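Phosphoglycerate kinase (Coxiella burnetii, PDB 4NG4) catalyses the reversible transfer of a phosphoryl group between ATP and 3-phosphoglycerate, an ATP-yielding step of glycolysis. Local coordinates at residues Val65-Phe79 with Gln116-Asn130. Residues are numbered along the deposited sequence; the frame is centred on the assembly and turned at random.
Sequences VMILSHLGRPEEGKF and QAILCENVRFNKGEN
Strands 65-69 and 117-120 run parallel, their axes 4.6 Å apart at closest approach, and Val65 and Ile67 exchange backbone hydrogen bonds with Gln116, Ile118 and Cys120. Val65, Ile67, Ala117 and Leu119 share one face, where helices 46-60 and 86-94 pack; CG2 of Ile67 lies 3.6 Å from CD1 of Leu119. On the other face Met66 and Ile118 lie alongside each other, pointing the same way. Beyond Cys120, Val123 N hydrogen-bonds to Ser69 O, and the Val123 side chain crosses that of Leu68 at about a right angle, CG1 against CG.

The pair lies toward one side of the parallel sheet of the N-terminal Rossmann-like domain of phosphoglycerate kinase, between the short edge strand 102-103 and strand 26-31, and the loops leaving the C-terminal ends of both strands carry His70 to Arg73 and Arg124, predicted to bind the substrate. The Asn122 amide joins these loops: ND2 gives a hydrogen bond to Leu71 O (2.8 Å) on an in-plane lone pair, while OD1 accepts from Arg124 N in an Asx turn and, weakly, from Leu71 N. Arg124, extended from CG to NE, sends NH1 to Gly72 O (2.8 Å) and lays one guanidinium face against His70, whose CD2 sits over its centre; the two planes are 29° apart. With CG set between its backbone N and carbonyl carbon (chi1 67°), the His70 ring lies alongside the arginine, and its ND1 is hydrogen-bonded with Arg30 NH1. Arg73 NH1 comes within 3.9 Å of Arg124 NH1, consistent with a site for the anionic substrate.

Farther out, Pro74 CB touches Phe125 CE1, and Phe79 turns its edge to a face of the same ring in an offset edge-to-face pair (centroids 5.4 Å apart, planes at 63°). The Glu76 carboxylate takes two backbone N-H groups, Asn130 N on the syn side of OE1 (2.8 Å) and Gly128 N at OE2, from above the carboxylate plane.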
ATOM      1  N   VAL A  65      -1.237   4.146  28.282  1.00 57.78           N
ATOM      2  CA  VAL A  65      -0.888   3.789  26.895  1.00 53.63           C
ATOM      3  C   VAL A  65       0.412   2.997  26.728  1.00 50.18           C
ATOM      4  O   VAL A  65       1.480   3.453  27.131  1.00 50.46           O
ATOM      5  CB  VAL A  65      -0.818   5.049  25.991  1.00 53.57           C
ATOM      6  CG1 VAL A  65      -0.038   4.755  24.724  1.00 49.06           C
ATOM      7  CG2 VAL A  65      -2.216   5.535  25.656  1.00 55.86           C
ATOM      8  N   MET A  66       0.297   1.820  26.118  1.00 47.47           N
ATOM      9  CA  MET A  66       1.450   1.018  25.721  1.00 44.56           C
ATOM     10  C   MET A  66       1.575   1.011  24.190  1.00 41.16           C
ATOM     11  O   MET A  66       0.758   0.400  23.499  1.00 39.99           O
ATOM     12  CB  MET A  66       1.293  -0.415  26.225  1.00 44.72           C
ATOM     13  CG  MET A  66       1.415  -0.570  27.725  1.00 48.86           C
ATOM     14  SD  MET A  66       0.843  -2.191  28.308  1.00 51.84           S
ATOM     15  CE  MET A  66      -0.920  -1.905  28.362  1.00 53.29           C
ATOM     16  N   ILE A  67       2.594   1.690  23.674  1.00 39.85           N
ATOM     17  CA  ILE A  67       2.773   1.822  22.232  1.00 37.59           C
ATOM     18  C   ILE A  67       3.624   0.682  21.687  1.00 34.67           C
ATOM     19  O   ILE A  67       4.767   0.508  22.089  1.00 34.63           O
ATOM     20  CB  ILE A  67       3.449   3.149  21.852  1.00 38.40           C
ATOM     21  CG1 ILE A  67       2.677   4.344  22.435  1.00 41.53           C
ATOM     22  CG2 ILE A  67       3.548   3.256  20.332  1.00 36.27           C
ATOM     23  CD1 ILE A  67       3.437   5.652  22.351  1.00 42.88           C
ATOM     24  N   LEU A  68       3.076  -0.063  20.739  1.00 32.85           N
ATOM     25  CA  LEU A  68       3.710  -1.275  20.230  1.00 30.67           C
ATOM     26  C   LEU A  68       4.145  -1.076  18.766  1.00 28.48           C
ATOM     27  O   LEU A  68       3.401  -0.504  17.977  1.00 28.96           O
ATOM     28  CB  LEU A  68       2.717  -2.427  20.354  1.00 30.98           C
ATOM     29  CG  LEU A  68       3.259  -3.802  20.708  1.00 30.89           C
ATOM     30  CD1 LEU A  68       4.027  -3.819  22.050  1.00 31.45           C
ATOM     31  CD2 LEU A  68       2.089  -4.766  20.714  1.00 32.83           C
ATOM     32  N   SER A  69       5.355  -1.500  18.417  1.00 26.75           N
ATOM     33  CA  SER A  69       5.830  -1.359  17.036  1.00 25.63           C
ATOM     34  C   SER A  69       6.981  -2.284  16.664  1.00 24.21           C
ATOM     35  O   SER A  69       7.650  -2.856  17.521  1.00 24.17           O
ATOM     36  CB  SER A  69       6.264   0.075  16.723  1.00 26.53           C
ATOM     37  OG  SER A  69       6.443   0.236  15.325  1.00 25.48           O
ATOM     38  N   HIS A  70       7.183  -2.431  15.358  1.00 23.13           N
ATOM     39  CA  HIS A  70       8.304  -3.191  14.857  1.00 22.40           C
ATOM     40  C   HIS A  70       9.369  -2.199  14.409  1.00 22.45           C
ATOM     41  O   HIS A  70       9.114  -1.000  14.372  1.00 23.58           O
ATOM     42  CB  HIS A  70       7.876  -4.151  13.738  1.00 21.68           C
ATOM     43  CG  HIS A  70       7.416  -3.469  12.490  1.00 22.83           C
ATOM     44  ND1 HIS A  70       6.181  -2.871  12.381  1.00 23.89           N
ATOM     45  CD2 HIS A  70       8.029  -3.295  11.294  1.00 23.30           C
ATOM     46  CE1 HIS A  70       6.048  -2.360  11.169  1.00 24.52           C
ATOM     47  NE2 HIS A  70       7.159  -2.596  10.493  1.00 24.61           N
ATOM     48  N   LEU A  71      10.572  -2.699  14.124  1.00 21.98           N
ATOM     49  CA  LEU A  71      11.652  -1.881  13.559  1.00 22.46           C
ATOM     50  C   LEU A  71      12.643  -2.805  12.885  1.00 21.60           C
ATOM     51  O   LEU A  71      13.212  -3.676  13.524  1.00 21.65           O
ATOM     52  CB  LEU A  71      12.349  -1.066  14.643  1.00 23.74           C
ATOM     53  CG  LEU A  71      13.250   0.085  14.190  1.00 25.69           C
ATOM     54  CD1 LEU A  71      13.895   0.761  15.402  1.00 27.63           C
ATOM     55  CD2 LEU A  71      14.323  -0.393  13.262  1.00 27.40           C
ATOM     56  N   GLY A  72      12.831  -2.627  11.590  1.00 21.45           N
ATOM     57  CA  GLY A  72      13.719  -3.480  10.829  1.00 21.68           C
ATOM     58  C   GLY A  72      13.381  -4.965  10.888  1.00 20.86           C
ATOM     59  O   GLY A  72      12.224  -5.357  11.090  1.00 20.09           O
ATOM     60  N   ARG A  73      14.409  -5.787  10.694  1.00 21.23           N
ATOM     61  CA  ARG A  73      14.310  -7.228  10.827  1.00 20.98           C
ATOM     62  C   ARG A  73      15.459  -7.744  11.694  1.00 21.74           C
ATOM     63  O   ARG A  73      16.530  -8.100  11.179  1.00 22.33           O
ATOM     64  CB  ARG A  73      14.350  -7.870   9.453  1.00 21.75           C
ATOM     65  CG  ARG A  73      13.157  -7.503   8.585  1.00 22.14           C
ATOM     66  CD  ARG A  73      13.235  -8.119   7.207  1.00 24.25           C
ATOM     67  NE  ARG A  73      12.207  -7.578   6.325  1.00 25.08           N
ATOM     68  CZ  ARG A  73      10.918  -7.919   6.351  1.00 24.98           C
ATOM     69  NH1 ARG A  73      10.460  -8.812   7.214  1.00 25.32           N
ATOM     70  NH2 ARG A  73      10.073  -7.366   5.503  1.00 25.59           N
ATOM     71  N   PRO A  74      15.255  -7.758  13.023  1.00 21.65           N
ATOM     72  CA  PRO A  74      16.233  -8.310  13.947  1.00 22.78           C
ATOM     73  C   PRO A  74      16.141  -9.832  14.024  1.00 23.50           C
ATOM     74  O   PRO A  74      15.181 -10.409  13.510  1.00 22.99           O
ATOM     75  CB  PRO A  74      15.816  -7.692  15.276  1.00 22.80           C
ATOM     76  CG  PRO A  74      14.356  -7.579  15.159  1.00 21.67           C
ATOM     77  CD  PRO A  74      14.098  -7.195  13.743  1.00 21.08           C
ATOM     78  N   GLU A  75      17.137 -10.466  14.648  1.00 25.01           N
ATOM     79  CA  GLU A  75      17.105 -11.906  14.941  1.00 26.22           C
ATOM     80  C   GLU A  75      16.282 -12.115  16.217  1.00 26.35           C
ATOM     81  O   GLU A  75      16.622 -11.598  17.291  1.00 26.77           O
ATOM     82  CB  GLU A  75      18.529 -12.472  15.103  1.00 28.28           C
ATOM     83  CG  GLU A  75      18.601 -13.917  15.639  1.00 31.01           C
ATOM     84  CD  GLU A  75      20.014 -14.449  15.779  1.00 34.22           C
ATOM     85  OE1 GLU A  75      20.874 -14.102  14.945  1.00 36.42           O
ATOM     86  OE2 GLU A  75      20.266 -15.232  16.721  1.00 35.60           O
ATOM     87  N   GLU A  76      15.182 -12.852  16.097  1.00 26.30           N
ATOM     88  CA  GLU A  76      14.314 -13.083  17.248  1.00 26.69           C
ATOM     89  C   GLU A  76      15.113 -13.656  18.415  1.00 28.66           C
ATOM     90  O   GLU A  76      15.756 -14.698  18.302  1.00 29.66           O
ATOM     91  CB  GLU A  76      13.127 -13.977  16.888  1.00 26.84           C
ATOM     92  CG  GLU A  76      11.985 -13.184  16.332  1.00 25.22           C
ATOM     93  CD  GLU A  76      10.846 -14.029  15.777  1.00 25.78           C
ATOM     94  OE1 GLU A  76       9.945 -13.436  15.147  1.00 23.20           O
ATOM     95  OE2 GLU A  76      10.854 -15.263  15.973  1.00 28.20           O
ATOM     96  N   GLY A  77      15.079 -12.924  19.526  1.00 29.02           N
ATOM     97  CA  GLY A  77      15.761 -13.311  20.755  1.00 31.42           C
ATOM     98  C   GLY A  77      17.105 -12.651  20.922  1.00 31.74           C
ATOM     99  O   GLY A  77      17.724 -12.808  21.956  1.00 34.00           O
ATOM    100  N   LYS A  78      17.559 -11.916  19.910  1.00 30.26           N
ATOM    101  CA  LYS A  78      18.877 -11.292  19.934  1.00 31.33           C
ATOM    102  C   LYS A  78      18.757  -9.775  19.889  1.00 30.07           C
ATOM    103  O   LYS A  78      18.612  -9.177  18.813  1.00 28.46           O
ATOM    104  CB  LYS A  78      19.712 -11.796  18.761  1.00 31.57           C
ATOM    105  CG  LYS A  78      21.158 -11.295  18.732  1.00 33.24           C
ATOM    106  CD  LYS A  78      21.698 -11.394  17.308  1.00 33.30           C
ATOM    107  CE  LYS A  78      23.200 -11.415  17.255  1.00 35.83           C
ATOM    108  NZ  LYS A  78      23.696 -12.244  16.111  1.00 35.59           N
ATOM    109  N   PHE A  79      18.817  -9.164  21.066  1.00 31.32           N
ATOM    110  CA  PHE A  79      18.769  -7.711  21.187  1.00 31.06           C
ATOM    111  C   PHE A  79      20.014  -7.061  20.584  1.00 31.80           C
ATOM    112  O   PHE A  79      21.152  -7.442  20.893  1.00 33.59           O
ATOM    113  CB  PHE A  79      18.612  -7.273  22.654  1.00 32.81           C
ATOM    114  CG  PHE A  79      18.743  -5.791  22.853  1.00 33.15           C
ATOM    115  CD1 PHE A  79      17.763  -4.934  22.397  1.00 32.07           C
ATOM    116  CD2 PHE A  79      19.854  -5.251  23.476  1.00 35.10           C
ATOM    117  CE1 PHE A  79      17.884  -3.554  22.572  1.00 33.38           C
ATOM    118  CE2 PHE A  79      19.973  -3.893  23.652  1.00 36.28           C
ATOM    119  CZ  PHE A  79      18.988  -3.040  23.199  1.00 34.71           C
ATOM    120  N   GLN A 116      -0.262   8.996  30.674  1.00 72.75           N
ATOM    121  CA  GLN A 116       1.085   8.881  30.119  1.00 69.35           C
ATOM    122  C   GLN A 116       1.141   7.712  29.131  1.00 63.86           C
ATOM    123  O   GLN A 116       0.193   6.929  29.018  1.00 62.81           O
ATOM    124  CB  GLN A 116       2.158   8.760  31.220  1.00 71.15           C
ATOM    125  CG  GLN A 116       2.090   7.510  32.094  1.00 71.14           C
ATOM    126  CD  GLN A 116       3.416   7.197  32.780  1.00 71.49           C
ATOM    127  OE1 GLN A 116       4.326   6.614  32.171  1.00 67.69           O
ATOM    128  NE2 GLN A 116       3.529   7.576  34.051  1.00 75.68           N
ATOM    129  N   ALA A 117       2.252   7.620  28.407  1.00 60.72           N
ATOM    130  CA  ALA A 117       2.416   6.616  27.350  1.00 55.92           C
ATOM    131  C   ALA A 117       3.835   6.068  27.325  1.00 53.68           C
ATOM    132  O   ALA A 117       4.806   6.821  27.393  1.00 54.80           O
ATOM    133  CB  ALA A 117       2.082   7.217  25.999  1.00 54.40           C
ATOM    134  N   ILE A 118       3.949   4.751  27.205  1.00 51.06           N
ATOM    135  CA  ILE A 118       5.252   4.102  27.127  1.00 49.04           C
ATOM    136  C   ILE A 118       5.369   3.376  25.795  1.00 44.79           C
ATOM    137  O   ILE A 118       4.364   2.974  25.206  1.00 43.73           O
ATOM    138  CB  ILE A 118       5.520   3.150  28.344  1.00 50.46           C
ATOM    139  CG1 ILE A 118       4.545   1.965  28.379  1.00 49.90           C
ATOM    140  CG2 ILE A 118       5.437   3.925  29.648  1.00 54.74           C
ATOM    141  CD1 ILE A 118       4.863   0.854  27.384  1.00 46.06           C
ATOM    142  N   LEU A 119       6.601   3.240  25.313  1.00 43.02           N
ATOM    143  CA  LEU A 119       6.885   2.541  24.054  1.00 39.23           C
ATOM    144  C   LEU A 119       7.633   1.249  24.354  1.00 37.85           C
ATOM    145  O   LEU A 119       8.771   1.276  24.823  1.00 38.50           O
ATOM    146  CB  LEU A 119       7.711   3.428  23.108  1.00 38.48           C
ATOM    147  CG  LEU A 119       8.156   2.842  21.762  1.00 34.74           C
ATOM    148  CD1 LEU A 119       6.965   2.439  20.903  1.00 31.71           C
ATOM    149  CD2 LEU A 119       9.042   3.830  21.038  1.00 34.21           C
ATOM    150  N   CYS A 120       6.971   0.124  24.089  1.00 36.50           N
ATOM    151  CA  CYS A 120       7.577  -1.190  24.228  1.00 35.56           C
ATOM    152  C   CYS A 120       8.686  -1.349  23.189  1.00 33.40           C
ATOM    153  O   CYS A 120       8.573  -0.839  22.052  1.00 32.04           O
ATOM    154  CB  CYS A 120       6.522  -2.287  24.035  1.00 35.02           C
ATOM    155  SG  CYS A 120       5.175  -2.281  25.276  1.00 38.91           S
ATOM    156  N   GLU A 121       9.738  -2.074  23.575  1.00 33.11           N
ATOM    157  CA  GLU A 121      10.865  -2.305  22.691  1.00 31.24           C
ATOM    158  C   GLU A 121      10.439  -3.190  21.502  1.00 28.95           C
ATOM    159  O   GLU A 121       9.581  -4.062  21.653  1.00 29.03           O
ATOM    160  CB  GLU A 121      12.014  -2.937  23.472  1.00 32.09           C
ATOM    161  CG  GLU A 121      13.277  -3.211  22.676  1.00 31.00           C
ATOM    162  CD  GLU A 121      13.773  -2.017  21.884  1.00 30.63           C
ATOM    163  OE1 GLU A 121      13.087  -1.606  20.916  1.00 28.81           O
ATOM    164  OE2 GLU A 121      14.871  -1.510  22.203  1.00 31.73           O
ATOM    165  N   ASN A 122      11.018  -2.917  20.327  1.00 27.33           N
ATOM    166  CA  ASN A 122      10.824  -3.701  19.093  1.00 25.24           C
ATOM    167  C   ASN A 122      10.203  -5.093  19.336  1.00 24.85           C
ATOM    168  O   ASN A 122      10.791  -5.954  19.986  1.00 25.54           O
ATOM    169  CB  ASN A 122      12.183  -3.835  18.379  1.00 24.80           C
ATOM    170  CG  ASN A 122      12.065  -4.286  16.947  1.00 23.13           C
ATOM    171  OD1 ASN A 122      11.002  -4.722  16.486  1.00 21.27           O
ATOM    172  ND2 ASN A 122      13.172  -4.191  16.226  1.00 21.84           N
ATOM    173  N   VAL A 123       9.001  -5.296  18.816  1.00 24.26           N
ATOM    174  CA  VAL A 123       8.257  -6.533  19.039  1.00 24.54           C
ATOM    175  C   VAL A 123       8.869  -7.714  18.338  1.00 24.07           C
ATOM    176  O   VAL A 123       8.575  -8.849  18.677  1.00 25.32           O
ATOM    177  CB  VAL A 123       6.840  -6.434  18.491  1.00 24.59           C
ATOM    178  CG1 VAL A 123       6.033  -5.478  19.316  1.00 25.98           C
ATOM    179  CG2 VAL A 123       6.865  -6.027  17.019  1.00 22.55           C
ATOM    180  N   ARG A 124       9.673  -7.440  17.315  1.00 23.15           N
ATOM    181  CA  ARG A 124      10.343  -8.477  16.542  1.00 22.54           C
ATOM    182  C   ARG A 124      11.578  -9.076  17.223  1.00 23.07           C
ATOM    183  O   ARG A 124      12.213  -9.966  16.664  1.00 22.86           O
ATOM    184  CB  ARG A 124      10.713  -7.923  15.174  1.00 21.61           C
ATOM    185  CG  ARG A 124       9.503  -7.625  14.318  1.00 21.05           C
ATOM    186  CD  ARG A 124       9.892  -7.385  12.877  1.00 20.48           C
ATOM    187  NE  ARG A 124       8.710  -7.225  12.050  1.00 21.07           N
ATOM    188  CZ  ARG A 124       8.716  -6.783  10.798  1.00 21.47           C
ATOM    189  NH1 ARG A 124       9.848  -6.433  10.189  1.00 22.89           N
ATOM    190  NH2 ARG A 124       7.576  -6.686  10.151  1.00 21.20           N
ATOM    191  N   PHE A 125      11.916  -8.586  18.416  1.00 23.96           N
ATOM    192  CA  PHE A 125      12.946  -9.216  19.233  1.00 25.42           C
ATOM    193  C   PHE A 125      12.433 -10.496  19.853  1.00 26.97           C
ATOM    194  O   PHE A 125      13.212 -11.427  20.062  1.00 28.30           O
ATOM    195  CB  PHE A 125      13.442  -8.296  20.343  1.00 26.35           C
ATOM    196  CG  PHE A 125      14.371  -7.205  19.876  1.00 26.21           C
ATOM    197  CD1 PHE A 125      15.461  -7.483  19.046  1.00 26.17           C
ATOM    198  CD2 PHE A 125      14.185  -5.903  20.308  1.00 26.25           C
ATOM    199  CE1 PHE A 125      16.332  -6.470  18.631  1.00 26.23           C
ATOM    200  CE2 PHE A 125      15.043  -4.887  19.901  1.00 26.79           C
ATOM    201  CZ  PHE A 125      16.126  -5.174  19.064  1.00 26.82           C
ATOM    202  N   ASN A 126      11.128 -10.549  20.128  1.00 27.37           N
ATOM    203  CA  ASN A 126      10.534 -11.664  20.857  1.00 29.47           C
ATOM    204  C   ASN A 126      10.557 -12.965  20.048  1.00 29.89           C
ATOM    205  O   ASN A 126       9.987 -13.021  18.947  1.00 28.28           O
ATOM    206  CB  ASN A 126       9.087 -11.330  21.258  1.00 30.00           C
ATOM    207  CG  ASN A 126       8.988 -10.136  22.210  1.00 30.72           C
ATOM    208  OD1 ASN A 126       9.822  -9.949  23.089  1.00 34.25           O
ATOM    209  ND2 ASN A 126       7.946  -9.348  22.054  1.00 29.40           N
ATOM    210  N   LYS A 127      11.233 -13.989  20.585  1.00 31.97           N
ATOM    211  CA  LYS A 127      11.034 -15.380  20.140  1.00 33.78           C
ATOM    212  C   LYS A 127       9.531 -15.613  19.919  1.00 34.09           C
ATOM    213  O   LYS A 127       8.754 -15.600  20.896  1.00 35.21           O
ATOM    214  CB  LYS A 127      11.535 -16.390  21.197  1.00 37.14           C
ATOM    215  CG  LYS A 127      12.984 -16.874  21.063  1.00 38.50           C
ATOM    216  CD  LYS A 127      13.265 -17.979  22.108  1.00 43.30           C
ATOM    217  CE  LYS A 127      14.610 -18.696  21.922  1.00 44.81           C
ATOM    218  NZ  LYS A 127      15.638 -18.268  22.906  1.00 46.22           N
ATOM    219  N   GLY A 128       9.129 -15.779  18.651  1.00 32.72           N
ATOM    220  CA  GLY A 128       7.764 -16.192  18.308  1.00 33.68           C
ATOM    221  C   GLY A 128       6.852 -15.186  17.615  1.00 31.60           C
ATOM    222  O   GLY A 128       5.731 -15.525  17.231  1.00 32.25           O
ATOM    223  N   GLU A 129       7.321 -13.955  17.439  1.00 29.30           N
ATOM    224  CA  GLU A 129       6.541 -12.933  16.744  1.00 27.86           C
ATOM    225  C   GLU A 129       6.193 -13.358  15.323  1.00 27.65           C
ATOM    226  O   GLU A 129       5.021 -13.363  14.927  1.00 28.30           O
ATOM    227  CB  GLU A 129       7.306 -11.601  16.706  1.00 25.98           C
ATOM    228  CG  GLU A 129       6.778 -10.566  15.707  1.00 24.67           C
ATOM    229  CD  GLU A 129       5.493  -9.881  16.144  1.00 25.90           C
ATOM    230  OE1 GLU A 129       5.368  -8.658  15.902  1.00 25.48           O
ATOM    231  OE2 GLU A 129       4.610 -10.545  16.742  1.00 29.04           O
ATOM    232  N   ASN A 130       7.214 -13.709  14.558  1.00 27.18           N
ATOM    233  CA  ASN A 130       7.018 -14.079  13.156  1.00 27.55           C
ATOM    234  C   ASN A 130       6.136 -15.341  12.888  1.00 29.94           C
ATOM    235  O   ASN A 130       5.496 -15.434  11.836  1.00 30.36           O
ATOM    236  CB  ASN A 130       8.363 -14.201  12.457  1.00 26.78           C
ATOM    237  CG  ASN A 130       8.232 -14.798  11.124  1.00 28.23           C
ATOM    238  OD1 ASN A 130       7.778 -14.133  10.190  1.00 29.77           O
ATOM    239  ND2 ASN A 130       8.567 -16.079  11.011  1.00 29.86           N
TER